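Local atomic coordinates of histidinol dehydrogenase (Elizabethkingia anophelis NUHP1, PDB entry 6AN0), a protein that probably catalyses the two successive NAD-dependent, zinc-requiring oxidations that turn L-histidinol, by way of L-histidinaldehyde, into L-histidine, the last step of histidine biosynthesis. Residues 41-53 with 193-206. Numbering follows the deposited sequence.
Sequences VFEDIKNEKDKAL and IQAIGAMTFGTETI
Knobs-into-holes packing joins Phe42 and Ile45 of helix 35-48 to helix 192-201, whose Gly197 takes part in both holes. The axes of helical pieces 41-48 and 193-201 cross at -50° and approach to 9.0 Å. With no side chain on Gly197, Phe42 CE2 comes to 3.5 Å from Gly197 CA, and Ile45 CG2 rests on the Gly197 carbonyl. Phe201 turns its edge to the face of Phe42 in an offset edge-to-face pair, planes at 73° and centroids 5.3 Å apart. One face of the Phe201 ring carries Lys46 CE as a CH-pi contact, and Thr200 CG2 covers the opposite face.

In this ALDH-like fold helix 192-201 also packs against helix 218-227 through Ile193, Ile196 and Thr200, and Phe42 reaches the same helix at Ile226. Gln194, a predicted NAD-binding residue, lays its backbone O against Ile45 CD1 and Leu53 CD2.

Beyond Gly202 the chain turns, and polar contacts take over at the start of helix 50-61. Asp50 N donates to the syn lone pair of Glu204 OE1 (2.9 Å); a bend of the Glu204 chain at chi2 (99°) brings the carboxylate back to this N-H. Thr203 OG1 gives its proton to Asp50 OD1 (2.6 Å), nearly in line with the C-O bond, while accepting from Ile206 N in an ST motif. Asp50 OD2 meets Thr205 OG1 at a modelled 2.4 Å, too short to be trusted exactly, and a water joins Glu204 OE2 to Glu48 O.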
loop_
_atom_site.group_PDB
_atom_site.type_symbol
_atom_site.label_atom_id
_atom_site.label_comp_id
_atom_site.label_asym_id
_atom_site.label_seq_id
_atom_site.Cartn_x
_atom_site.Cartn_y
_atom_site.Cartn_z
ATOM N N VAL A 41 16.892 -4.927 19.592
ATOM C CA VAL A 41 15.842 -4.240 20.349
ATOM C C VAL A 41 14.538 -5.022 20.277
ATOM O O VAL A 41 13.830 -5.178 21.282
ATOM C CB VAL A 41 15.649 -2.801 19.833
ATOM C CG1 VAL A 41 14.543 -2.096 20.636
ATOM C CG2 VAL A 41 16.953 -2.021 19.916
ATOM N N PHE A 42 14.188 -5.506 19.083
ATOM C CA PHE A 42 12.956 -6.278 18.925
ATOM C C PHE A 42 12.966 -7.530 19.806
ATOM O O PHE A 42 11.938 -7.890 20.395
ATOM C CB PHE A 42 12.757 -6.655 17.448
ATOM C CG PHE A 42 12.238 -5.516 16.574
ATOM C CD1 PHE A 42 11.872 -5.760 15.260
ATOM C CD2 PHE A 42 12.116 -4.217 17.068
ATOM C CE1 PHE A 42 11.396 -4.732 14.443
ATOM C CE2 PHE A 42 11.636 -3.186 16.267
ATOM C CZ PHE A 42 11.264 -3.451 14.941
ATOM N N GLU A 43 14.113 -8.216 19.896
ATOM C CA GLU A 43 14.209 -9.388 20.764
ATOM C C GLU A 43 13.971 -9.011 22.224
ATOM O O GLU A 43 13.264 -9.721 22.951
ATOM C CB GLU A 43 15.580 -10.049 20.599
ATOM N N ASP A 44 14.553 -7.887 22.663
ATOM C CA ASP A 44 14.322 -7.393 24.018
ATOM C C ASP A 44 12.852 -7.045 24.244
ATOM O O ASP A 44 12.299 -7.327 25.316
ATOM C CB ASP A 44 15.207 -6.174 24.284
ATOM C CG ASP A 44 16.674 -6.535 24.503
ATOM O OD1 ASP A 44 16.966 -7.693 24.860
ATOM O OD2 ASP A 44 17.540 -5.648 24.329
ATOM N N ILE A 45 12.197 -6.418 23.257
ATOM C CA ILE A 45 10.774 -6.098 23.411
ATOM C C ILE A 45 9.953 -7.378 23.501
ATOM O O ILE A 45 9.020 -7.482 24.301
ATOM C CB ILE A 45 10.280 -5.206 22.248
ATOM C CG1 ILE A 45 10.860 -3.791 22.338
ATOM C CG2 ILE A 45 8.723 -5.175 22.184
ATOM C CD1 ILE A 45 10.326 -2.948 23.506
ATOM N N LYS A 46 10.285 -8.368 22.669
ATOM C CA LYS A 46 9.584 -9.652 22.709
ATOM C C LYS A 46 9.763 -10.355 24.050
ATOM O O LYS A 46 8.811 -10.944 24.580
ATOM C CB LYS A 46 10.091 -10.551 21.582
ATOM C CG LYS A 46 9.021 -11.311 20.840
ATOM C CD LYS A 46 9.640 -12.009 19.637
ATOM C CE LYS A 46 10.505 -11.035 18.838
ATOM N NZ LYS A 46 11.369 -11.713 17.828
ATOM N N ASN A 47 10.974 -10.327 24.608
ATOM C CA ASN A 47 11.229 -11.093 25.822
ATOM C C ASN A 47 10.879 -10.329 27.094
ATOM O O ASN A 47 10.379 -10.928 28.049
ATOM C CB ASN A 47 12.698 -11.541 25.890
ATOM C CG ASN A 47 13.061 -12.539 24.802
ATOM O OD1 ASN A 47 12.220 -13.310 24.335
ATOM N ND2 ASN A 47 14.322 -12.524 24.390
ATOM N N GLU A 48 11.139 -9.022 27.142
ATOM C CA GLU A 48 11.002 -8.269 28.380
ATOM C C GLU A 48 9.859 -7.263 28.360
ATOM O O GLU A 48 9.567 -6.679 29.407
ATOM C CB GLU A 48 12.312 -7.527 28.707
ATOM C CG GLU A 48 13.545 -8.417 28.861
ATOM C CD GLU A 48 13.486 -9.337 30.072
ATOM O OE1 GLU A 48 12.645 -9.116 30.972
ATOM O OE2 GLU A 48 14.296 -10.289 30.121
ATOM N N LYS A 49 9.225 -7.037 27.202
ATOM C CA LYS A 49 8.017 -6.222 27.080
ATOM C C LYS A 49 8.140 -4.864 27.770
ATOM O O LYS A 49 9.049 -4.093 27.438
ATOM C CB LYS A 49 6.814 -7.013 27.593
ATOM C CG LYS A 49 6.650 -8.346 26.854
ATOM C CD LYS A 49 5.586 -9.222 27.473
ATOM C CE LYS A 49 5.647 -10.634 26.902
ATOM N NZ LYS A 49 5.554 -10.642 25.413
ATOM N N ASP A 50 7.223 -4.543 28.697
ATOM C CA ASP A 50 7.243 -3.222 29.333
ATOM C C ASP A 50 8.585 -2.930 29.993
ATOM O O ASP A 50 9.004 -1.768 30.069
ATOM C CB ASP A 50 6.145 -3.113 30.397
ATOM C CG ASP A 50 4.796 -2.696 29.827
ATOM O OD1 ASP A 50 4.680 -2.492 28.596
ATOM O OD2 ASP A 50 3.845 -2.564 30.630
ATOM N N LYS A 51 9.258 -3.956 30.508
ATOM C CA LYS A 51 10.537 -3.702 31.167
ATOM C C LYS A 51 11.570 -3.222 30.162
ATOM O O LYS A 51 12.369 -2.327 30.464
ATOM C CB LYS A 51 11.024 -4.950 31.896
ATOM C CG LYS A 51 10.285 -5.228 33.194
ATOM C CD LYS A 51 10.883 -6.412 33.938
ATOM C CE LYS A 51 10.754 -7.688 33.132
ATOM N NZ LYS A 51 11.139 -8.890 33.928
ATOM N N ALA A 52 11.552 -3.793 28.952
ATOM C CA ALA A 52 12.425 -3.312 27.886
ATOM C C ALA A 52 12.095 -1.874 27.499
ATOM O O ALA A 52 13.005 -1.051 27.325
ATOM C CB ALA A 52 12.321 -4.232 26.667
ATOM N N LEU A 53 10.800 -1.552 27.344
ATOM C CA LEU A 53 10.410 -0.177 27.046
ATOM C C LEU A 53 10.978 0.794 28.074
ATOM O O LEU A 53 11.559 1.828 27.722
ATOM C CB LEU A 53 8.885 -0.048 26.997
ATOM C CG LEU A 53 8.198 -0.136 25.650
ATOM C CD1 LEU A 53 6.704 -0.008 25.864
ATOM C CD2 LEU A 53 8.720 0.935 24.682
ATOM N N ILE A 193 13.481 2.879 18.163
ATOM C CA ILE A 193 13.262 1.491 17.760
ATOM C C ILE A 193 12.332 0.791 18.746
ATOM O O ILE A 193 11.455 0.011 18.348
ATOM C CB ILE A 193 14.602 0.738 17.629
ATOM C CG1 ILE A 193 15.523 1.399 16.598
ATOM C CG2 ILE A 193 14.352 -0.717 17.208
ATOM C CD1 ILE A 193 16.984 0.832 16.660
ATOM N N GLN A 194 12.508 1.056 20.047
ATOM C CA GLN A 194 11.718 0.349 21.050
ATOM C C GLN A 194 10.233 0.684 20.951
ATOM O O GLN A 194 9.393 -0.196 21.175
ATOM C CB GLN A 194 12.264 0.623 22.467
ATOM C CG GLN A 194 12.310 2.116 22.923
ATOM C CD GLN A 194 13.586 2.854 22.493
ATOM O OE1 GLN A 194 14.334 2.385 21.636
ATOM N NE2 GLN A 194 13.828 4.021 23.093
ATOM N N ALA A 195 9.881 1.922 20.583
ATOM C CA ALA A 195 8.474 2.244 20.361
ATOM C C ALA A 195 7.910 1.469 19.176
ATOM O O ALA A 195 6.801 0.923 19.253
ATOM C CB ALA A 195 8.285 3.750 20.143
ATOM N N ILE A 196 8.653 1.422 18.065
ATOM C CA ILE A 196 8.195 0.657 16.902
ATOM C C ILE A 196 8.040 -0.815 17.271
ATOM O O ILE A 196 7.079 -1.480 16.855
ATOM C CB ILE A 196 9.170 0.846 15.718
ATOM C CG1 ILE A 196 9.247 2.317 15.293
ATOM C CG2 ILE A 196 8.782 -0.049 14.538
ATOM C CD1 ILE A 196 7.869 2.953 15.032
ATOM N N GLY A 197 8.984 -1.345 18.055
ATOM C CA GLY A 197 8.904 -2.740 18.465
ATOM C C GLY A 197 7.711 -3.004 19.362
ATOM O O GLY A 197 7.031 -4.030 19.228
ATOM N N ALA A 198 7.421 -2.068 20.269
ATOM C CA ALA A 198 6.254 -2.217 21.127
ATOM C C ALA A 198 4.966 -2.264 20.301
ATOM O O ALA A 198 4.071 -3.070 20.580
ATOM C CB ALA A 198 6.213 -1.083 22.148
ATOM N N MET A 199 4.856 -1.424 19.277
ATOM C CA MET A 199 3.653 -1.483 18.447
ATOM C C MET A 199 3.653 -2.678 17.507
ATOM O O MET A 199 2.583 -3.099 17.058
ATOM C CB MET A 199 3.485 -0.186 17.657
ATOM C CG MET A 199 3.206 1.023 18.573
ATOM S SD MET A 199 2.863 2.552 17.668
ATOM C CE MET A 199 4.488 2.984 17.048
ATOM N N THR A 200 4.819 -3.258 17.235
ATOM C CA THR A 200 4.898 -4.421 16.358
ATOM C C THR A 200 4.558 -5.709 17.097
ATOM O O THR A 200 3.822 -6.552 16.573
ATOM C CB THR A 200 6.300 -4.498 15.748
ATOM O OG1 THR A 200 6.512 -3.352 14.915
ATOM C CG2 THR A 200 6.509 -5.795 14.946
ATOM N N PHE A 201 5.069 -5.883 18.311
ATOM C CA PHE A 201 4.866 -7.135 19.030
ATOM C C PHE A 201 3.879 -7.015 20.178
ATOM O O PHE A 201 3.336 -8.037 20.611
ATOM C CB PHE A 201 6.207 -7.672 19.569
ATOM C CG PHE A 201 7.237 -7.880 18.494
ATOM C CD1 PHE A 201 7.204 -9.017 17.695
ATOM C CD2 PHE A 201 8.212 -6.917 18.251
ATOM C CE1 PHE A 201 8.139 -9.206 16.680
ATOM C CE2 PHE A 201 9.148 -7.097 17.234
ATOM C CZ PHE A 201 9.111 -8.240 16.451
ATOM N N GLY A 202 3.617 -5.804 20.658
ATOM C CA GLY A 202 2.756 -5.613 21.813
ATOM C C GLY A 202 3.502 -5.814 23.116
ATOM O O GLY A 202 4.454 -6.593 23.172
ATOM N N THR A 203 3.102 -5.102 24.161
ATOM C CA THR A 203 3.588 -5.340 25.515
ATOM C C THR A 203 2.383 -5.416 26.440
ATOM O O THR A 203 1.232 -5.358 25.993
ATOM C CB THR A 203 4.553 -4.243 25.986
ATOM O OG1 THR A 203 3.838 -3.011 26.150
ATOM C CG2 THR A 203 5.694 -4.039 24.981
ATOM N N GLU A 204 2.649 -5.534 27.744
ATOM C CA GLU A 204 1.558 -5.513 28.710
ATOM C C GLU A 204 0.746 -4.227 28.610
ATOM O O GLU A 204 -0.475 -4.253 28.791
ATOM C CB GLU A 204 2.097 -5.685 30.129
ATOM C CG GLU A 204 2.852 -6.979 30.365
ATOM C CD GLU A 204 4.354 -6.792 30.290
ATOM O OE1 GLU A 204 4.794 -5.817 29.648
ATOM O OE2 GLU A 204 5.092 -7.617 30.874
ATOM N N THR A 205 1.393 -3.102 28.311
ATOM C CA THR A 205 0.708 -1.813 28.271
ATOM C C THR A 205 0.241 -1.413 26.877
ATOM O O THR A 205 -0.780 -0.727 26.750
ATOM C CB THR A 205 1.620 -0.718 28.838
ATOM O OG1 THR A 205 2.020 -1.083 30.166
ATOM C CG2 THR A 205 0.912 0.629 28.895
ATOM N N ILE A 206 0.936 -1.838 25.828
ATOM C CA ILE A 206 0.661 -1.383 24.468
ATOM C C ILE A 206 0.173 -2.580 23.664
ATOM O O ILE A 206 0.919 -3.542 23.456
ATOM C CB ILE A 206 1.900 -0.741 23.831
ATOM C CG1 ILE A 206 2.374 0.437 24.702
ATOM C CG2 ILE A 206 1.620 -0.310 22.381
ATOM C CD1 ILE A 206 3.698 1.083 24.265
HETATM O O HOH W 1 6.481 -8.376 23.145
HETATM O O HOH W 2 7.462 -6.748 31.675
#